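Local structure of PTS system, lactose-specific IIBC components (Streptococcus pneumoniae, 3NBM) at residues L7-L12 and L56-P61; Q62-Y67 and I81-G86; T33-I38 and K98-V103. The protein probably accepts a phosphoryl group as the IIB component of a lactose-specific phosphotransferase system and relays it to the sugar during uptake. All blocks are in the same frame, centred on the assembly; numbering follows the deposited sequence. Where two conformers were deposited one is given.

Interaction 1: L7-L12 and L56-P61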
ATOM      1  N   LEU A   7      -9.912  -3.503   6.503  1.00  7.80           N
ATOM      2  CA  LEU A   7      -9.073  -2.472   5.913  1.00  7.46           C
ATOM      3  C   LEU A   7      -8.539  -2.937   4.555  1.00  6.82           C
ATOM      4  O   LEU A   7      -7.987  -4.033   4.446  1.00  8.09           O
ATOM      5  CB  LEU A   7      -7.914  -2.153   6.854  1.00  8.54           C
ATOM      6  CG  LEU A   7      -7.080  -0.938   6.461  1.00 10.85           C
ATOM      7  CD1 LEU A   7      -7.890   0.360   6.620  1.00 14.05           C
ATOM      8  CD2 LEU A   7      -5.805  -0.871   7.310  1.00 14.27           C
ATOM      9  N   LYS A   8      -8.726  -2.115   3.530  1.00  6.03           N
ATOM     10  CA  LYS A   8      -8.336  -2.467   2.156  1.00  6.30           C
ATOM     11  C   LYS A   8      -7.133  -1.601   1.756  1.00  5.59           C
ATOM     12  O   LYS A   8      -7.214  -0.368   1.766  1.00  5.78           O
ATOM     13  CB  LYS A   8      -9.487  -2.230   1.184  1.00  6.71           C
ATOM     14  CG  LYS A   8     -10.814  -2.862   1.566  1.00 10.66           C
ATOM     15  CD  LYS A   8     -10.829  -4.326   1.559  1.00 13.17           C
ATOM     16  CE  LYS A   8     -12.268  -4.876   1.744  1.00 14.06           C
ATOM     17  NZ  LYS A   8     -12.370  -6.384   1.761  1.00 11.44           N
ATOM     18  N   VAL A   9      -6.033  -2.274   1.413  1.00  5.29           N
ATOM     19  CA  VAL A   9      -4.768  -1.636   1.071  1.00  5.30           C
ATOM     20  C   VAL A   9      -4.401  -1.980  -0.379  1.00  4.93           C
ATOM     21  O   VAL A   9      -4.492  -3.128  -0.786  1.00  5.52           O
ATOM     22  CB  VAL A   9      -3.641  -2.103   2.004  1.00  5.26           C
ATOM     23  CG1 VAL A   9      -2.331  -1.373   1.690  1.00  6.98           C
ATOM     24  CG2 VAL A   9      -4.059  -1.916   3.468  1.00  6.34           C
ATOM     25  N   LEU A  10      -3.990  -0.967  -1.135  1.00  5.14           N
ATOM     26  CA  LEU A  10      -3.470  -1.149  -2.490  1.00  4.95           C
ATOM     27  C   LEU A  10      -2.036  -0.659  -2.549  1.00  5.13           C
ATOM     28  O   LEU A  10      -1.757   0.472  -2.159  1.00  6.09           O
ATOM     29  CB  LEU A  10      -4.336  -0.392  -3.497  1.00  5.99           C
ATOM     30  CG  LEU A  10      -3.914  -0.484  -4.975  1.00  6.12           C
ATOM     31  CD1 LEU A  10      -4.015  -1.911  -5.503  1.00  7.97           C
ATOM     32  CD2 LEU A  10      -4.802   0.448  -5.800  1.00  8.30           C
ATOM     33  N   VAL A  11      -1.122  -1.540  -2.951  1.00  4.88           N
ATOM     34  CA  VAL A  11       0.280  -1.187  -3.159  1.00  5.28           C
ATOM     35  C   VAL A  11       0.510  -1.027  -4.670  1.00  4.87           C
ATOM     36  O   VAL A  11       0.191  -1.929  -5.430  1.00  5.78           O
ATOM     37  CB  VAL A  11       1.256  -2.237  -2.577  1.00  5.22           C
ATOM     38  CG1 VAL A  11       2.704  -1.753  -2.674  1.00  6.89           C
ATOM     39  CG2 VAL A  11       0.878  -2.628  -1.155  1.00  6.78           C
ATOM     40  N   LEU A  12       1.057   0.119  -5.077  1.00  5.44           N
ATOM     41  CA  LEU A  12       1.280   0.403  -6.493  1.00  5.56           C
ATOM     42  C   LEU A  12       2.762   0.497  -6.793  1.00  6.57           C
ATOM     43  O   LEU A  12       3.525   1.099  -6.047  1.00  7.28           O
ATOM     44  CB  LEU A  12       0.597   1.727  -6.899  1.00  5.68           C
ATOM     45  CG  LEU A  12      -0.936   1.724  -6.789  1.00  5.80           C
ATOM     46  CD1 LEU A  12      -1.483   3.131  -7.089  1.00  7.84           C
ATOM     47  CD2 LEU A  12      -1.562   0.641  -7.682  1.00  7.89           C
ATOM     48  N   LEU A  56      -6.239   2.735   2.087  1.00  5.61           N
ATOM     49  CA  LEU A  56      -4.834   3.126   2.152  1.00  5.75           C
ATOM     50  C   LEU A  56      -4.180   2.699   0.862  1.00  5.65           C
ATOM     51  O   LEU A  56      -4.332   1.555   0.461  1.00  5.96           O
ATOM     52  CB  LEU A  56      -4.131   2.438   3.345  1.00  6.51           C
ATOM     53  CG  LEU A  56      -2.614   2.657   3.464  1.00  7.18           C
ATOM     54  CD1 LEU A  56      -2.248   4.117   3.723  1.00  8.81           C
ATOM     55  CD2 LEU A  56      -2.026   1.731   4.541  1.00  8.77           C
ATOM     56  N   ILE A  57      -3.454   3.620   0.221  1.00  5.01           N
ATOM     57  CA  ILE A  57      -2.661   3.305  -0.968  1.00  5.27           C
ATOM     58  C   ILE A  57      -1.227   3.612  -0.616  1.00  4.93           C
ATOM     59  O   ILE A  57      -0.893   4.683  -0.119  1.00  6.15           O
ATOM     60  CB  ILE A  57      -3.135   4.073  -2.223  1.00  5.61           C
ATOM     61  CG1 ILE A  57      -4.642   3.781  -2.443  1.00  6.89           C
ATOM     62  CG2 ILE A  57      -2.285   3.680  -3.430  1.00  7.89           C
ATOM     63  CD1 ILE A  57      -5.284   4.496  -3.566  1.00  9.92           C
ATOM     64  N   ILE A  58      -0.369   2.636  -0.887  1.00  5.20           N
ATOM     65  CA  ILE A  58       1.069   2.734  -0.641  1.00  5.42           C
ATOM     66  C   ILE A  58       1.817   2.720  -1.984  1.00  5.39           C
ATOM     67  O   ILE A  58       1.646   1.818  -2.793  1.00  6.63           O
ATOM     68  CB  ILE A  58       1.588   1.517   0.198  1.00  6.19           C
ATOM     69  CG1 ILE A  58       0.842   1.411   1.543  1.00  7.30           C
ATOM     70  CG2 ILE A  58       3.126   1.616   0.399  1.00  7.12           C
ATOM     71  CD1 ILE A  58       1.046   0.105   2.291  1.00  8.46           C
ATOM     72  N   LEU A  59       2.601   3.766  -2.208  1.00  5.82           N
ATOM     73  CA  LEU A  59       3.441   3.875  -3.390  1.00  5.79           C
ATOM     74  C   LEU A  59       4.780   3.194  -3.108  1.00  6.51           C
ATOM     75  O   LEU A  59       5.469   3.538  -2.141  1.00  6.91           O
ATOM     76  CB  LEU A  59       3.656   5.362  -3.770  1.00  6.50           C
ATOM     77  CG  LEU A  59       2.398   6.111  -4.172  1.00  7.19           C
ATOM     78  CD1 LEU A  59       2.714   7.615  -4.300  1.00 10.30           C
ATOM     79  CD2 LEU A  59       1.860   5.573  -5.475  1.00 11.06           C
ATOM     80  N   ALA A  60       5.156   2.249  -3.977  1.00  6.54           N
ATOM     81  CA  ALA A  60       6.486   1.654  -3.947  1.00  7.13           C
ATOM     82  C   ALA A  60       7.520   2.717  -4.352  1.00  7.53           C
ATOM     83  O   ALA A  60       7.166   3.759  -4.941  1.00  6.96           O
ATOM     84  CB  ALA A  60       6.559   0.478  -4.873  1.00  7.69           C
ATOM     85  N   PRO A  61       8.812   2.475  -4.085  1.00  7.48           N
ATOM     86  CA  PRO A  61       9.839   3.492  -4.317  1.00  8.28           C
ATOM     87  C   PRO A  61       9.835   4.063  -5.720  1.00  8.37           C
ATOM     88  O   PRO A  61       9.998   5.267  -5.884  1.00  9.21           O
ATOM     89  CB  PRO A  61      11.126   2.715  -4.026  1.00  8.48           C
ATOM     90  CG  PRO A  61      10.709   1.790  -2.918  1.00  8.89           C
ATOM     91  CD  PRO A  61       9.335   1.331  -3.312  1.00  8.72           C
TER
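Val9 and Ile58 meet at the apolar centre, their side chains slanting across one another so that Val9 CG1 lies 3.7 Å from Ile58 CD1. They are not direct neighbours in register: Ile58 pairs with Val11, and its CD1 leans back along the first strand toward Val9. The same Val9 CG1, anti to its own N (chi1 -177°), also faces Leu56 CD2 at 4.2 Å. Val11 lies on the same face and meets the CD1 end of Ile58 more loosely through its CG2. On the other face, Leu12 CD1 packs on Ile57 CG2 at 3.8 Å, and Leu10 and Leu59 widen this second surface. Between the two faces run the backbones of parallel strands, 4.7 Å apart at their closest axis approach and 19° apart in direction. Five N-H...O=C bonds alternate from strand to strand. The first of these bonds, Leu56 N to Lys8 O, is the longest at 3.3 Å; the last, Ala60 N to Leu12 O just past strand 56-59, is 2.9 Å. Carbonyl oxygens gain a second, weaker contact from CA-H groups, as with Ile57 CA to Leu10 O at 3.2 Å. At the polar edge Lys8 turns aside to a salt bridge with Glu6, while its backbone N meets the Asp55 carboxylate. These are the two central strands of a four-stranded parallel sheet, with 37-43 beside the first and 80-83 beside the second; helix 96-105 covers the Val9 and Ile58 face through Val103 and Phe102, and Ile57 touches Ile81, which packs on helix 67-74.

Interaction 2: Q62-Y67 and I81-G86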
ATOM      1  N   GLN A  62       9.614   3.230  -6.706  1.00  8.61           N
ATOM      2  CA  GLN A  62       9.747   3.670  -8.083  1.00 10.04           C
ATOM      3  C   GLN A  62       8.606   4.484  -8.627  1.00  9.25           C
ATOM      4  O   GLN A  62       8.685   4.988  -9.737  1.00 10.05           O
ATOM      5  CB  GLN A  62      10.054   2.510  -8.956  1.00 12.18           C
ATOM      6  CG  GLN A  62      11.472   2.030  -8.664  1.00 13.82           C
ATOM      7  CD  GLN A  62      11.666   0.625  -9.062  1.00 15.76           C
ATOM      8  OE1 GLN A  62      10.951  -0.294  -8.580  1.00 16.47           O
ATOM      9  NE2 GLN A  62      12.658   0.411  -9.947  1.00 16.25           N
ATOM     10  N   VAL A  63       7.556   4.657  -7.826  1.00  8.38           N
ATOM     11  CA  VAL A  63       6.453   5.571  -8.160  1.00  8.45           C
ATOM     12  C   VAL A  63       6.298   6.705  -7.147  1.00  8.66           C
ATOM     13  O   VAL A  63       5.283   7.389  -7.122  1.00  9.17           O
ATOM     14  CB  VAL A  63       5.134   4.810  -8.408  1.00  8.46           C
ATOM     15  CG1 VAL A  63       5.257   4.024  -9.680  1.00  9.50           C
ATOM     16  CG2 VAL A  63       4.768   3.897  -7.259  1.00 10.04           C
ATOM     17  N   ARG A  64       7.358   6.980  -6.389  1.00  9.74           N
ATOM     18  CA  ARG A  64       7.357   8.102  -5.440  1.00  9.87           C
ATOM     19  C   ARG A  64       7.083   9.447  -6.102  1.00  9.65           C
ATOM     20  O   ARG A  64       6.471  10.319  -5.484  1.00 11.14           O
ATOM     21  CB  ARG A  64       8.692   8.158  -4.702  1.00  9.54           C
ATOM     22  CG  ARG A  64       8.726   9.163  -3.564  1.00  9.48           C
ATOM     23  CD  ARG A  64       9.872   8.908  -2.584  1.00  9.18           C
ATOM     24  NE  ARG A  64      11.181   8.942  -3.263  1.00  7.85           N
ATOM     25  CZ  ARG A  64      11.902   7.898  -3.644  1.00  9.37           C
ATOM     26  NH1 ARG A  64      11.552   6.651  -3.358  1.00  9.49           N
ATOM     27  NH2 ARG A  64      13.025   8.121  -4.310  1.00  9.49           N
ATOM     28  N   SER A  65       7.483   9.619  -7.356  1.00 10.71           N
ATOM     29  CA  SER A  65       7.276  10.879  -8.060  1.00 12.11           C
ATOM     30  C   SER A  65       5.807  11.239  -8.275  1.00 12.03           C
ATOM     31  O   SER A  65       5.500  12.394  -8.614  1.00 14.71           O
ATOM     32  CB  SER A  65       7.978  10.841  -9.394  1.00 13.41           C
ATOM     33  OG  SER A  65       7.353   9.954 -10.293  1.00 19.19           O
ATOM     34  N   TYR A  66       4.905  10.272  -8.100  1.00 10.62           N
ATOM     35  CA  TYR A  66       3.468  10.535  -8.241  1.00 10.83           C
ATOM     36  C   TYR A  66       2.771  10.879  -6.916  1.00 11.14           C
ATOM     37  O   TYR A  66       1.553  11.045  -6.896  1.00 10.88           O
ATOM     38  CB  TYR A  66       2.799   9.318  -8.899  1.00 11.73           C
ATOM     39  CG  TYR A  66       3.365   8.971 -10.256  1.00 12.45           C
ATOM     40  CD1 TYR A  66       3.060   9.715 -11.402  1.00 13.92           C
ATOM     41  CD2 TYR A  66       4.216   7.885 -10.415  1.00 17.09           C
ATOM     42  CE1 TYR A  66       3.613   9.384 -12.654  1.00 15.30           C
ATOM     43  CE2 TYR A  66       4.740   7.557 -11.655  1.00 18.16           C
ATOM     44  CZ  TYR A  66       4.442   8.303 -12.767  1.00 16.77           C
ATOM     45  OH  TYR A  66       4.957   7.989 -14.002  1.00 21.25           O
ATOM     46  N   TYR A  67       3.497  10.996  -5.812  1.00 10.42           N
ATOM     47  CA  TYR A  67       2.875  11.223  -4.524  1.00 10.15           C
ATOM     48  C   TYR A  67       1.949  12.445  -4.490  1.00  9.56           C
ATOM     49  O   TYR A  67       0.812  12.338  -4.049  1.00  9.54           O
ATOM     50  CB  TYR A  67       3.940  11.343  -3.432  1.00 10.39           C
ATOM     51  CG  TYR A  67       3.372  11.632  -2.064  1.00 10.95           C
ATOM     52  CD1 TYR A  67       2.724  10.646  -1.331  1.00 12.52           C
ATOM     53  CD2 TYR A  67       3.422  12.903  -1.538  1.00 12.82           C
ATOM     54  CE1 TYR A  67       2.232  10.912  -0.072  1.00 12.69           C
ATOM     55  CE2 TYR A  67       2.868  13.185  -0.319  1.00 13.32           C
ATOM     56  CZ  TYR A  67       2.309  12.186   0.425  1.00 14.90           C
ATOM     57  OH  TYR A  67       1.763  12.479   1.653  1.00 17.72           O
ATOM     58  N   ILE A  81      -2.786   8.083   1.775  1.00  7.09           N
ATOM     59  CA  ILE A  81      -1.724   7.826   0.781  1.00  7.79           C
ATOM     60  C   ILE A  81      -0.390   7.910   1.485  1.00  7.32           C
ATOM     61  O   ILE A  81      -0.134   8.868   2.210  1.00  9.04           O
ATOM     62  CB  ILE A  81      -1.723   8.882  -0.380  1.00  8.85           C
ATOM     63  CG1 ILE A  81      -3.098   9.035  -1.025  1.00 11.04           C
ATOM     64  CG2 ILE A  81      -0.655   8.577  -1.388  1.00 10.89           C
ATOM     65  CD1 ILE A  81      -3.660   7.813  -1.659  1.00 11.16           C
ATOM     66  N   VAL A  82       0.488   6.946   1.219  1.00  6.79           N
ATOM     67  CA  VAL A  82       1.838   6.957   1.778  0.50  7.62           C
ATOM     68  C   VAL A  82       2.835   6.596   0.683  1.00  7.00           C
ATOM     69  O   VAL A  82       2.578   5.735  -0.136  1.00  8.76           O
ATOM     70  CB  VAL A  82       2.007   6.030   3.007  0.50  8.92           C
ATOM     71  CG1 VAL A  82       0.898   6.236   4.024  0.50 10.54           C
ATOM     72  CG2 VAL A  82       2.072   4.635   2.600  0.50 10.32           C
ATOM     73  N   ALA A  83       3.951   7.308   0.665  1.00  7.08           N
ATOM     74  CA  ALA A  83       5.060   7.010  -0.245  1.00  7.05           C
ATOM     75  C   ALA A  83       6.206   6.392   0.519  1.00  7.47           C
ATOM     76  O   ALA A  83       6.399   6.706   1.689  1.00  9.49           O
ATOM     77  CB  ALA A  83       5.569   8.263  -0.970  1.00  9.01           C
ATOM     78  N   THR A  84       6.961   5.533  -0.151  1.00  7.51           N
ATOM     79  CA  THR A  84       8.080   4.840   0.464  1.00  7.70           C
ATOM     80  C   THR A  84       9.384   5.139  -0.285  1.00  7.41           C
ATOM     81  O   THR A  84       9.403   5.577  -1.447  1.00  7.54           O
ATOM     82  CB  THR A  84       7.850   3.309   0.492  1.00  7.78           C
ATOM     83  OG1 THR A  84       7.765   2.796  -0.837  1.00  8.23           O
ATOM     84  CG2 THR A  84       6.568   2.972   1.298  1.00  8.50           C
ATOM     85  N   ARG A  85      10.472   4.863   0.419  1.00  7.56           N
ATOM     86  CA  ARG A  85      11.813   4.923  -0.140  1.00  7.71           C
ATOM     87  C   ARG A  85      12.440   3.528  -0.088  1.00  8.13           C
ATOM     88  O   ARG A  85      11.955   2.652   0.613  1.00  8.90           O
ATOM     89  CB  ARG A  85      12.604   6.023   0.586  1.00  8.90           C
ATOM     90  CG  ARG A  85      12.114   7.422   0.252  1.00  9.52           C
ATOM     91  CD  ARG A  85      12.597   8.482   1.235  1.00  9.38           C
ATOM     92  NE  ARG A  85      12.284   9.813   0.749  1.00 10.61           N
ATOM     93  CZ  ARG A  85      11.085  10.380   0.760  1.00  9.92           C
ATOM     94  NH1 ARG A  85      10.045   9.735   1.260  1.00 10.36           N
ATOM     95  NH2 ARG A  85      10.920  11.582   0.224  1.00 11.30           N
ATOM     96  N   GLY A  86      13.501   3.315  -0.850  1.00  8.14           N
ATOM     97  CA  GLY A  86      14.007   1.965  -1.157  1.00  8.70           C
ATOM     98  C   GLY A  86      14.348   1.084   0.023  1.00  8.92           C
ATOM     99  O   GLY A  86      13.859  -0.013   0.112  1.00  9.08           O
TER
HETATM  100  O   HOH W   1      14.404   4.834  -3.372  1.00  6.89           O
HETATM  101  O   HOH W   2      -0.154  11.358   3.761  1.00 35.20           O
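Arg64 and Thr84 supply the direct hydrogen bond of this contact. Arg64 NH1 donates to Thr84 O at 3.1 Å with an N-H...O angle of 160°, the oxygen lying close to the guanidinium plane and the donor approaching one carbonyl lone pair in the carbonyl plane. A bend at chi3 (58°) turns the guanidinium out of the line of the aliphatic chain to make this bond. The same arginine packs on Arg85, the two chains crossing at about a right angle. Arg64 CD sits over the centre of the Arg85 guanidinium, 3.8 Å from Arg85 CZ, and in return Arg85 CG lies over a face of the Arg64 guanidinium, 3.7 Å from Arg64 NH1. The guanidinium planes are 28° apart, and with Arg64 NE and Arg85 NE separated by 4.3 Å the like charges probably oppose each other somewhat. Apolar contacts centre on Tyr67, whose ring reaches the strand obliquely at Ala83, CD1 to Ala83 CB 3.7 Å. Its CE1 meets Ile81 CG2 at 3.9 Å as the two side chains slide past one another in opposite directions. Ile81 O lies at the ring edge, in its plane, and a water that donates to it also bonds Tyr67 OH, tying the phenol to the strand backbone. A second water only weakly bridges Arg64 NH1 and Gly86 N. Arg85 occupies the N-cap position of helix 86-93, its backbone N bonded to the Glu88 carboxylate, and Thr84 OG1 bonds Leu59 O. The contact thus lies within a beta-alpha-beta crossover, strand 56-59, helix 67-74 and strand 80-83, where the 3-10 turn leading into the helix folds against the C-terminal end of the second strand, consistent with the parallel alpha/beta fold of lactose/cellobiose IIB domains, which resembles that of low-molecular-weight tyrosine phosphatases.

Interaction 3: T33-I38 and K98-V103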
ATOM      1  N   THR A  33      -1.332 -12.588  12.468  1.00 11.90           N
ATOM      2  CA  THR A  33      -1.748 -11.768  13.596  1.00 12.00           C
ATOM      3  C   THR A  33      -3.273 -11.770  13.795  1.00 11.39           C
ATOM      4  O   THR A  33      -3.765 -11.331  14.841  1.00 12.85           O
ATOM      5  CB  THR A  33      -1.240 -10.331  13.393  1.00 12.02           C
ATOM      6  OG1 THR A  33       0.119 -10.411  12.944  1.00 12.55           O
ATOM      7  CG2 THR A  33      -1.286  -9.529  14.669  1.00 13.59           C
ATOM      8  N   GLU A  34      -4.005 -12.302  12.809  1.00 11.82           N
ATOM      9  CA  GLU A  34      -5.458 -12.356  12.821  1.00 12.04           C
ATOM     10  C   GLU A  34      -6.093 -10.981  12.926  1.00 12.96           C
ATOM     11  O   GLU A  34      -6.953 -10.746  13.766  1.00 15.36           O
ATOM     12  CB  GLU A  34      -5.975 -13.270  13.920  1.00 13.28           C
ATOM     13  CG  GLU A  34      -5.464 -14.697  13.746  1.00 15.90           C
ATOM     14  CD  GLU A  34      -5.695 -15.541  14.995  1.00 18.29           C
ATOM     15  OE1 GLU A  34      -6.540 -16.462  14.974  1.00 21.73           O
ATOM     16  OE2 GLU A  34      -5.045 -15.242  16.006  1.00 22.16           O
ATOM     17  N   VAL A  35      -5.670 -10.076  12.038  1.00 12.56           N
ATOM     18  CA  VAL A  35      -6.182  -8.710  11.947  0.70 13.56           C
ATOM     19  C   VAL A  35      -6.891  -8.555  10.587  1.00 12.07           C
ATOM     20  O   VAL A  35      -6.507  -9.212   9.584  1.00 12.11           O
ATOM     21  CB  VAL A  35      -5.023  -7.692  12.128  0.70 14.28           C
ATOM     22  CG1 VAL A  35      -5.487  -6.257  11.914  0.70 16.45           C
ATOM     23  CG2 VAL A  35      -4.420  -7.815  13.524  0.70 15.96           C
ATOM     24  N   ARG A  36      -7.912  -7.710  10.535  1.00 10.14           N
ATOM     25  CA  ARG A  36      -8.749  -7.589   9.345  0.50  9.65           C
ATOM     26  C   ARG A  36      -8.191  -6.573   8.348  1.00  8.78           C
ATOM     27  O   ARG A  36      -8.572  -5.410   8.335  1.00  8.32           O
ATOM     28  CB  ARG A  36     -10.183  -7.273   9.723  0.50 10.44           C
ATOM     29  CG  ARG A  36     -10.813  -8.370  10.601  0.50 12.81           C
ATOM     30  CD  ARG A  36     -12.209  -8.019  11.090  0.50 18.54           C
ATOM     31  NE  ARG A  36     -12.208  -6.873  11.996  0.50 21.87           N
ATOM     32  CZ  ARG A  36     -11.939  -6.936  13.302  0.50 25.03           C
ATOM     33  NH1 ARG A  36     -11.652  -8.095  13.886  0.50 27.39           N
ATOM     34  NH2 ARG A  36     -11.953  -5.827  14.028  0.50 26.84           N
ATOM     35  N   VAL A  37      -7.267  -7.057   7.529  1.00  8.40           N
ATOM     36  CA  VAL A  37      -6.594  -6.294   6.491  1.00  8.10           C
ATOM     37  C   VAL A  37      -6.405  -7.181   5.285  1.00  7.65           C
ATOM     38  O   VAL A  37      -6.048  -8.364   5.425  1.00  8.57           O
ATOM     39  CB  VAL A  37      -5.183  -5.806   6.938  1.00  8.78           C
ATOM     40  CG1 VAL A  37      -4.493  -5.094   5.810  1.00 11.36           C
ATOM     41  CG2 VAL A  37      -5.227  -4.926   8.183  1.00 10.40           C
ATOM     42  N   ILE A  38      -6.669  -6.623   4.102  1.00  7.12           N
ATOM     43  CA  ILE A  38      -6.274  -7.251   2.836  1.00  6.81           C
ATOM     44  C   ILE A  38      -5.495  -6.226   2.007  1.00  5.94           C
ATOM     45  O   ILE A  38      -5.882  -5.065   1.928  1.00  6.89           O
ATOM     46  CB  ILE A  38      -7.501  -7.769   2.025  1.00  8.65           C
ATOM     47  CG1 ILE A  38      -7.102  -8.425   0.710  1.00 12.46           C
ATOM     48  CG2 ILE A  38      -8.508  -6.654   1.743  1.00 10.73           C
ATOM     49  CD1 ILE A  38      -6.443  -9.656   0.852  1.00 16.16           C
ATOM     50  N   LYS A  98       6.474  -6.282  10.534  1.00  8.61           N
ATOM     51  CA  LYS A  98       6.722  -4.870  10.287  1.00  9.09           C
ATOM     52  C   LYS A  98       5.809  -4.322   9.200  1.00  8.41           C
ATOM     53  O   LYS A  98       5.365  -3.167   9.297  1.00  8.47           O
ATOM     54  CB  LYS A  98       8.194  -4.611   9.915  1.00 10.00           C
ATOM     55  CG  LYS A  98       9.144  -4.867  11.086  1.00 14.42           C
ATOM     56  CD  LYS A  98      10.620  -4.749  10.680  1.00 20.01           C
ATOM     57  CE  LYS A  98      11.535  -5.476  11.685  1.00 24.73           C
ATOM     58  NZ  LYS A  98      11.411  -6.996  11.659  1.00 25.41           N
ATOM     59  N   ALA A  99       5.527  -5.117   8.169  1.00  8.24           N
ATOM     60  CA  ALA A  99       4.635  -4.673   7.077  1.00  7.86           C
ATOM     61  C   ALA A  99       3.233  -4.385   7.630  1.00  8.01           C
ATOM     62  O   ALA A  99       2.644  -3.361   7.302  1.00  8.25           O
ATOM     63  CB  ALA A  99       4.618  -5.709   5.953  1.00  8.38           C
ATOM     64  N   LEU A 100       2.715  -5.274   8.475  1.00  8.31           N
ATOM     65  CA  LEU A 100       1.395  -5.070   9.063  1.00  8.34           C
ATOM     66  C   LEU A 100       1.393  -3.834   9.966  1.00  8.34           C
ATOM     67  O   LEU A 100       0.479  -3.014   9.942  1.00  8.40           O
ATOM     68  CB  LEU A 100       0.986  -6.305   9.872  1.00  9.21           C
ATOM     69  CG  LEU A 100      -0.375  -6.169  10.546  1.00 10.65           C
ATOM     70  CD1 LEU A 100      -1.510  -6.091   9.489  1.00 11.89           C
ATOM     71  CD2 LEU A 100      -0.612  -7.313  11.502  1.00 12.32           C
ATOM     72  N   GLN A 101       2.420  -3.715  10.804  1.00  8.36           N
ATOM     73  CA  GLN A 101       2.516  -2.548  11.682  1.00  9.43           C
ATOM     74  C   GLN A 101       2.565  -1.236  10.891  1.00  9.14           C
ATOM     75  O   GLN A 101       1.924  -0.270  11.258  1.00 10.06           O
ATOM     76  CB  GLN A 101       3.726  -2.680  12.579  1.00 11.02           C
ATOM     77  CG  GLN A 101       3.898  -1.590  13.543  1.00 15.89           C
ATOM     78  CD  GLN A 101       5.227  -1.716  14.238  1.00 20.43           C
ATOM     79  OE1 GLN A 101       6.319  -1.668  13.599  1.00 25.13           O
ATOM     80  NE2 GLN A 101       5.167  -1.888  15.550  1.00 20.41           N
ATOM     81  N   PHE A 102       3.287  -1.238   9.786  1.00  9.12           N
ATOM     82  CA  PHE A 102       3.363  -0.079   8.917  1.00  8.53           C
ATOM     83  C   PHE A 102       1.972   0.323   8.408  1.00  8.76           C
ATOM     84  O   PHE A 102       1.620   1.492   8.413  1.00  9.42           O
ATOM     85  CB  PHE A 102       4.299  -0.384   7.746  1.00  8.44           C
ATOM     86  CG  PHE A 102       4.440   0.740   6.762  1.00  8.40           C
ATOM     87  CD1 PHE A 102       5.422   1.706   6.923  1.00 10.81           C
ATOM     88  CD2 PHE A 102       3.622   0.812   5.651  1.00 10.01           C
ATOM     89  CE1 PHE A 102       5.558   2.724   5.995  1.00 11.52           C
ATOM     90  CE2 PHE A 102       3.776   1.831   4.742  1.00 11.01           C
ATOM     91  CZ  PHE A 102       4.753   2.764   4.916  1.00 11.96           C
ATOM     92  N   VAL A 103       1.196  -0.656   7.949  1.00  7.99           N
ATOM     93  CA  VAL A 103      -0.156  -0.376   7.469  1.00  8.16           C
ATOM     94  C   VAL A 103      -0.987   0.283   8.571  1.00  9.22           C
ATOM     95  O   VAL A 103      -1.581   1.345   8.384  1.00  9.64           O
ATOM     96  CB  VAL A 103      -0.833  -1.662   6.955  1.00  8.07           C
ATOM     97  CG1 VAL A 103      -2.355  -1.469   6.851  1.00  9.98           C
ATOM     98  CG2 VAL A 103      -0.210  -2.102   5.629  1.00  8.26           C
TER
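Leu100 projects from helix 96-105 toward residues 33-38, which run from the end of helix 18-33 into strand 37-43, and its two methyls divide the contact. CD2 meets Thr33 tip to tip, 3.5 Å from Thr33 OG1, and also approaches Val35 CG2 at 4.3 Å. CD1 turns to the strand side, crossing Val37 at a slant with its CG2 4.1 Å away. One turn further along the helix, Val103 CG1 faces Val37 CG1 at 4.3 Å. Leu100 CG stands anti to its backbone N (chi1 179°), carrying the fork outward. On the opposing side, a Schellman motif ends helix 18-33 with Glu34 at positive phi, and an inverse gamma turn centred on Arg36, closed by a weak Val37 N to Val35 O bond, leads into strand 37-43. Thr33, Val35 and Val37 point their CB atoms toward helix 96-105, while Glu34 and Arg36 between them point away. Ile26 of helix 18-33 touches both Val37 and Val103. Thr33 OG1 already bonds Gly29 O, so it has a polar partner despite the methyl. Each contact ends on a methyl of Leu100 or Val103, so the packing probably rests on dispersion and apolar burial, chiefly of Leu100, Val37 and Val103, and no directional bond fixes its register.

Overall arrangement
All three contacts draw on one four-stranded parallel sheet in the order 37-43, 7-13, 56-59, 80-83. Interaction 1 pairs its middle strands near the centre of the chain; interaction 2 lies about 10 Å from it, centre to centre, at strand 80-83, and interaction 3 about 12 Å from it at strand 37-43. Interactions 2 and 3 are about 20 Å apart by centres, yet Phe102 of helix 96-105 touches Val82 and Thr84. Along the chain, interaction 1 closes before interaction 2 opens, interaction 3 encloses interaction 2, and interactions 1 and 3 alternate. Helix 96-105 therefore spans one face of the sheet from strand 37-43 to strand 80-83, tying early and late parts of the chain into one compact domain.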